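Local coordinates for protein peptidoglycan hydrolase FlgJ (Sphingomonas sp. A1, PDB 2ZYC) that probably hydrolyses the peptidoglycan layer so that the flagellar rod can be assembled in the periplasm, this chain being its C-terminal glycosidase family 73 domain, at residues Y99-L102 and V103-P107; A88-S91 and Y92-F96; S50-L53 and F54-A58. The protein carries 2 engineered substitutions. One frame throughout, in Å; residues are numbered along the deposited sequence.

The three contacts are local ones within the glucosaminidase domain, a member of the lysozyme clan, and two of them lie along one helix. Contact 2 covers the start of helix 92-105 and contact 1 its end, their centres about 15 Å apart. Contact 3 is a loop turn whose centre lies about 9 Å from that of contact 2 and about 14 Å from that of contact 1. It touches both. Tyr-89 N sits 2.8 Å from Ser-50 O, a probable hydrogen bond between loops, and Ala-95 CB packs 3.0 Å from Tyr-51 O at the helix start. Farther along, the Phe-54 ring stacks on the Tyr-99 ring, with Phe-54 CG 3.6 Å from Tyr-99 CD1.

Contact 1: Y99-L102 and V103-P107; sequences YADL and VGNSP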
# COMPACT_ATOMS: atom_id res chain seq x y z
N TYR A 99 -3.68 -5.51 -5.75
CA TYR A 99 -4.29 -4.51 -4.88
C TYR A 99 -5.36 -3.72 -5.65
O TYR A 99 -6.47 -3.50 -5.17
CB TYR A 99 -3.22 -3.54 -4.35
CG TYR A 99 -3.77 -2.37 -3.56
CD1 TYR A 99 -3.92 -2.46 -2.18
CD2 TYR A 99 -4.14 -1.18 -4.19
CE1 TYR A 99 -4.42 -1.40 -1.43
CE2 TYR A 99 -4.65 -0.11 -3.45
CZ TYR A 99 -4.78 -0.23 -2.07
OH TYR A 99 -5.29 0.81 -1.33
N ALA A 100 -5.00 -3.31 -6.86
CA ALA A 100 -5.92 -2.54 -7.73
C ALA A 100 -7.19 -3.33 -8.05
O ALA A 100 -8.28 -2.78 -8.08
CB ALA A 100 -5.22 -2.13 -9.00
N ASP A 101 -7.02 -4.63 -8.30
CA ASP A 101 -8.14 -5.53 -8.55
C ASP A 101 -9.07 -5.60 -7.33
O ASP A 101 -10.28 -5.42 -7.45
CB ASP A 101 -7.61 -6.92 -8.93
CG ASP A 101 -8.72 -7.92 -9.23
OD1 ASP A 101 -9.76 -7.54 -9.84
OD2 ASP A 101 -8.56 -9.10 -8.86
N LEU A 102 -8.48 -5.84 -6.16
CA LEU A 102 -9.23 -5.94 -4.92
C LEU A 102 -10.01 -4.67 -4.58
O LEU A 102 -11.22 -4.71 -4.38
CB LEU A 102 -8.31 -6.30 -3.75
CG LEU A 102 -9.02 -6.44 -2.40
CD1 LEU A 102 -10.04 -7.59 -2.40
CD2 LEU A 102 -8.02 -6.60 -1.27
N VAL A 103 -9.31 -3.54 -4.53
CA VAL A 103 -9.90 -2.30 -4.05
C VAL A 103 -10.83 -1.69 -5.11
O VAL A 103 -11.84 -1.08 -4.77
CB VAL A 103 -8.79 -1.31 -3.60
CG1 VAL A 103 -9.36 0.06 -3.22
CG2 VAL A 103 -8.04 -1.90 -2.42
N GLY A 104 -10.48 -1.89 -6.38
CA GLY A 104 -11.22 -1.31 -7.50
C GLY A 104 -12.51 -2.03 -7.83
O GLY A 104 -13.47 -1.41 -8.29
N ASN A 105 -12.53 -3.34 -7.60
CA ASN A 105 -13.68 -4.17 -7.97
C ASN A 105 -14.61 -4.57 -6.82
O ASN A 105 -15.82 -4.70 -7.03
CB ASN A 105 -13.24 -5.41 -8.76
CG ASN A 105 -12.68 -5.07 -10.13
OD1 ASN A 105 -11.50 -5.30 -10.41
ND2 ASN A 105 -13.53 -4.52 -10.99
N SER A 106 -14.06 -4.76 -5.62
CA SER A 106 -14.85 -5.23 -4.48
C SER A 106 -15.84 -4.16 -4.00
O SER A 106 -15.43 -3.05 -3.66
CB SER A 106 -13.94 -5.66 -3.32
OG SER A 106 -12.98 -6.62 -3.74
N PRO A 107 -17.15 -4.50 -3.98
CA PRO A 107 -18.12 -3.52 -3.47
C PRO A 107 -17.84 -2.96 -2.06
O PRO A 107 -18.20 -1.82 -1.78
CB PRO A 107 -19.44 -4.31 -3.49
CG PRO A 107 -19.26 -5.26 -4.62
CD PRO A 107 -17.83 -5.71 -4.48
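Leu-102 O is gripped twice by Ser-106, at the point where helix 92-105 ends. The backbone contributes Ser-106 N, 3.1 Å from Leu-102 O, with the donor tilted from the carbonyl plane. The side chain adds Ser-106 OG at 2.7 Å from Leu-102 O; it gives its hydrogen in the carbonyl plane, on a lone pair. With chi1 at -54°, the Ser-106 hydroxyl lies beside its own backbone N, which lets OG and N close on one acceptor. Ser-106 has a second deposited conformer, so the hydroxyl bond belongs to the conformer described and may not be permanent. Its backbone departs from helical phi/psi (psi 123°), and Pro-107 follows. Beside the hydroxyl, the CD1 branch of Leu-102 comes to 3.4 Å from Ser-106 OG, a van der Waals contact of the methyl with the hydroxyl oxygen.

Upstream, the i to i+4 pattern of an alpha helix is intact. Val-103 N reaches Tyr-99 O at 2.9 Å, almost straight at the donor, and Gly-104 N reaches Ala-100 O at the same 2.9 Å, though from above the carbonyl plane. Asn-105 N follows on Asp-101 O at 3.1 Å, also tilted, and the Ser-106 N bond is the last of the series.

Next to the first of these bonds, Val-103 packs onto the Tyr-99 ring on the inner face of the helix. Leu-20 of helix 3-20 touches both, Tyr-109 and Val-112 also meet Val-103, and Tyr-99 further reaches Phe-121 and Leu-125 of helix 118-127. The modelled Tyr-99 ring, one of two conformers, receives a CH-pi contact from a single methyl group: Val-103 CG2 lies over one face, 3.8 Å from the ring centroid and displaced toward the rim, with Tyr-99 CZ its closest ring atom.

Contact 2: A88-S91 and Y92-F96; sequences AYDS and YEQAF
Ser-91 OG accepts a hydrogen bond from Gln-94 N at 3.0 Å, which makes Ser-91 the N-cap of helix 92-105. Among the polar contacts, this capping bond is joined by the first backbone bond of the helix, from Ala-95 N to Ser-91 O. A chi1 of 63° puts the hydroxyl between its own backbone N and carbonyl carbon, where OG can meet Gln-94 N. Gln-94 also reaches in the reverse direction: its extended side chain brings OE1 to 2.7 Å from Asp-90 N, which donates close to the C=O axis. Gln-94 has two deposited conformers, so this second tie holds for the one described.

The apolar part rests on Tyr-89. Its ring lies flat against the first turn, with Ala-95 CA over the ring centre, 3.6 Å from the centroid, as a CH-pi contact. The methyl group extends the cover, Ala-95 CB coming to 3.4 Å from Tyr-89 CD2.

Beyond the ring, Tyr-89 OH bonds to Asp-98 OD2 one turn on. A single water bridges the phenol to the helix, donating to Tyr-89 OH at 3.0 Å and to Ala-95 O at 2.7 Å.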
# COMPACT_ATOMS: atom_id res chain seq x y z
N ALA A 88 1.89 -13.91 -2.05
CA ALA A 88 3.23 -13.57 -2.54
C ALA A 88 3.19 -13.37 -4.05
O ALA A 88 2.40 -14.01 -4.76
CB ALA A 88 4.25 -14.65 -2.16
N TYR A 89 4.06 -12.48 -4.52
CA TYR A 89 4.02 -12.03 -5.91
C TYR A 89 5.42 -12.14 -6.52
O TYR A 89 6.38 -12.41 -5.82
CB TYR A 89 3.55 -10.58 -5.98
CG TYR A 89 2.23 -10.33 -5.28
CD1 TYR A 89 1.02 -10.66 -5.89
CD2 TYR A 89 2.19 -9.75 -4.01
CE1 TYR A 89 -0.21 -10.41 -5.26
CE2 TYR A 89 0.98 -9.50 -3.36
CZ TYR A 89 -0.21 -9.83 -3.99
OH TYR A 89 -1.40 -9.57 -3.34
N ASP A 90 5.51 -11.90 -7.83
CA ASP A 90 6.78 -11.92 -8.55
C ASP A 90 7.45 -10.54 -8.63
O ASP A 90 8.61 -10.44 -9.03
CB ASP A 90 6.61 -12.47 -9.97
CG ASP A 90 5.90 -13.81 -10.00
OD1 ASP A 90 6.19 -14.69 -9.15
OD2 ASP A 90 5.05 -14.00 -10.90
N SER A 91 6.72 -9.49 -8.24
CA SER A 91 7.17 -8.10 -8.33
C SER A 91 6.25 -7.13 -7.58
O SER A 91 5.11 -7.48 -7.26
CB SER A 91 7.25 -7.66 -9.79
OG SER A 91 5.96 -7.68 -10.39
N TYR A 92 6.73 -5.91 -7.32
CA TYR A 92 5.86 -4.83 -6.82
C TYR A 92 4.74 -4.53 -7.81
O TYR A 92 3.59 -4.28 -7.41
CB TYR A 92 6.65 -3.54 -6.54
CG TYR A 92 7.51 -3.56 -5.29
CD1 TYR A 92 7.27 -4.46 -4.25
CD2 TYR A 92 8.55 -2.64 -5.14
CE1 TYR A 92 8.06 -4.46 -3.10
CE2 TYR A 92 9.34 -2.62 -3.99
CZ TYR A 92 9.09 -3.53 -2.98
OH TYR A 92 9.89 -3.50 -1.85
N GLU A 93 5.07 -4.54 -9.10
CA GLU A 93 4.08 -4.39 -10.17
C GLU A 93 2.89 -5.35 -9.98
O GLU A 93 1.74 -4.92 -10.00
CB GLU A 93 4.72 -4.58 -11.55
CG GLU A 93 3.75 -4.42 -12.72
CD GLU A 93 4.44 -4.45 -14.09
OE1 GLU A 93 5.67 -4.71 -14.16
OE2 GLU A 93 3.75 -4.20 -15.10
N GLN A 94 3.18 -6.64 -9.81
CA GLN A 94 2.12 -7.63 -9.64
C GLN A 94 1.32 -7.37 -8.36
O GLN A 94 0.09 -7.46 -8.36
CB GLN A 94 2.69 -9.05 -9.63
CG GLN A 94 1.62 -10.13 -9.77
CD GLN A 94 2.15 -11.55 -9.71
OE1 GLN A 94 3.25 -11.80 -9.24
NE2 GLN A 94 1.36 -12.49 -10.21
N ALA A 95 2.03 -7.03 -7.29
CA ALA A 95 1.41 -6.73 -6.00
C ALA A 95 0.44 -5.55 -6.11
O ALA A 95 -0.68 -5.61 -5.61
CB ALA A 95 2.46 -6.44 -4.94
N PHE A 96 0.86 -4.49 -6.80
CA PHE A 96 -0.00 -3.33 -7.03
C PHE A 96 -1.20 -3.67 -7.91
O PHE A 96 -2.31 -3.18 -7.68
CB PHE A 96 0.79 -2.16 -7.62
CG PHE A 96 1.42 -1.28 -6.59
CD1 PHE A 96 0.70 -0.22 -6.03
CD2 PHE A 96 2.72 -1.50 -6.15
CE1 PHE A 96 1.27 0.60 -5.06
CE2 PHE A 96 3.30 -0.68 -5.19
CZ PHE A 96 2.57 0.37 -4.64
O HOH W 1 -1.55 -6.60 -3.25

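Contact 3: S50-L53 and F54-A58; sequences SYNL and FNIKA
The Asn-52 side chain takes a two-point grip on the backbone of Ile-56, its primary amide presenting OD1 and one N-H of ND2 side by side. OD1 accepts from Ile-56 N at 2.9 Å, a bond that comes in sharply bent at OD1 (C=O...N angle 107°), while ND2 donates to Ile-56 O, also at 2.9 Å. With CG anti to the backbone N (chi1 -170°), the amide is carried across the mouth of the turn, and Ile-56 O lies in the amide plane. ND2 has a second acceptor, Arg-87 O, and OD1 takes a further hydrogen from a water at 2.7 Å. That same water accepts from Phe-54 N.

From Asn-52 to Asn-55 the chain makes a type I beta turn, closed by Asn-55 N to Asn-52 O at 3.2 Å with the donor well above the carbonyl plane. Asn-55 itself takes a left-handed backbone conformation (phi 58°). A second water donates both to Asn-52 O at 2.6 Å and to Asn-55 OD1 at 2.9 Å, while Asn-55 ND2 bonds to Glu-34 OE1. On the incoming side, Ser-50 OG accepts from Asn-52 N, an ST turn, and Asn-52 is the centre of an inverse gamma turn with a weak closing bond. Leu-53 O is buried without a partner in the model.

Replacing Asn-52 by alanine removes the amide, which would probably leave Ile-56 N and O without their side-chain mates, Arg-87 O without its donor from ND2 and the first water without its acceptor.

Leu-53 packs on helix 24-35 and on Tyr-92 and Phe-96 of helix 92-105. Phe-54 also reaches both helices, meeting the Phe-96 ring edge-to-face. Ile-56 and Ala-58 bond through their backbones to Arg-87 and Arg-85, setting the outgoing chain beside strand 82-88.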
# COMPACT_ATOMS: atom_id res chain seq x y z
N SER A 50 8.25 -11.19 -0.67
CA SER A 50 6.89 -11.51 -1.10
C SER A 50 6.37 -10.46 -2.07
O SER A 50 5.44 -10.73 -2.84
CB SER A 50 5.98 -11.57 0.12
OG SER A 50 5.88 -10.30 0.73
N TYR A 51 6.97 -9.26 -2.01
CA TYR A 51 6.53 -8.05 -2.73
C TYR A 51 5.15 -7.59 -2.25
O TYR A 51 4.55 -6.69 -2.84
CB TYR A 51 6.55 -8.25 -4.25
CG TYR A 51 7.91 -8.62 -4.81
CD1 TYR A 51 8.87 -7.64 -5.08
CD2 TYR A 51 8.24 -9.96 -5.06
CE1 TYR A 51 10.13 -7.99 -5.60
CE2 TYR A 51 9.49 -10.32 -5.57
CZ TYR A 51 10.43 -9.33 -5.84
OH TYR A 51 11.66 -9.70 -6.35
N ASN A 52 4.67 -8.21 -1.17
CA ASN A 52 3.33 -7.97 -0.65
C ASN A 52 3.35 -6.75 0.27
O ASN A 52 3.25 -6.87 1.50
CB ASN A 52 2.83 -9.23 0.08
CG ASN A 52 1.35 -9.15 0.46
OD1 ASN A 52 0.72 -8.09 0.37
ND2 ASN A 52 0.80 -10.28 0.89
N LEU A 53 3.49 -5.58 -0.35
CA LEU A 53 3.63 -4.32 0.37
C LEU A 53 2.40 -3.95 1.19
O LEU A 53 2.50 -3.23 2.18
CB LEU A 53 3.98 -3.19 -0.59
CG LEU A 53 5.36 -3.28 -1.26
CD1 LEU A 53 5.64 -2.01 -2.04
CD2 LEU A 53 6.45 -3.51 -0.22
N PHE A 54 1.23 -4.44 0.77
CA PHE A 54 -0.02 -4.11 1.45
C PHE A 54 -0.46 -5.14 2.50
O PHE A 54 -1.53 -5.01 3.09
CB PHE A 54 -1.13 -3.81 0.42
CG PHE A 54 -0.85 -2.58 -0.40
CD1 PHE A 54 -1.08 -1.31 0.12
CD2 PHE A 54 -0.31 -2.70 -1.68
CE1 PHE A 54 -0.81 -0.17 -0.64
CE2 PHE A 54 -0.05 -1.56 -2.45
CZ PHE A 54 -0.30 -0.30 -1.92
N ASN A 55 0.40 -6.13 2.75
CA ASN A 55 0.18 -7.14 3.80
C ASN A 55 -1.14 -7.91 3.60
O ASN A 55 -1.82 -8.24 4.56
CB ASN A 55 0.23 -6.48 5.18
CG ASN A 55 1.64 -6.08 5.58
OD1 ASN A 55 2.61 -6.78 5.28
ND2 ASN A 55 1.76 -4.95 6.29
N ILE A 56 -1.46 -8.19 2.34
CA ILE A 56 -2.73 -8.85 1.99
C ILE A 56 -2.70 -10.34 2.30
O ILE A 56 -1.83 -11.07 1.81
CB ILE A 56 -3.12 -8.62 0.52
CG1 ILE A 56 -3.13 -7.13 0.14
CG2 ILE A 56 -4.49 -9.28 0.22
CD1 ILE A 56 -4.03 -6.25 1.01
N LYS A 57 -3.66 -10.78 3.11
CA LYS A 57 -3.80 -12.19 3.46
C LYS A 57 -4.20 -13.04 2.26
O LYS A 57 -4.93 -12.59 1.36
CB LYS A 57 -4.83 -12.38 4.59
CG LYS A 57 -4.54 -11.63 5.89
CD LYS A 57 -5.76 -11.73 6.83
CE LYS A 57 -5.54 -10.98 8.12
NZ LYS A 57 -6.74 -11.07 9.01
N ALA A 58 -3.68 -14.27 2.25
CA ALA A 58 -4.06 -15.28 1.26
C ALA A 58 -5.21 -16.11 1.81
O ALA A 58 -5.01 -16.97 2.67
CB ALA A 58 -2.86 -16.18 0.95
O HOH W 2 0.52 -6.14 -1.52
O HOH W 3 4.85 -7.21 3.52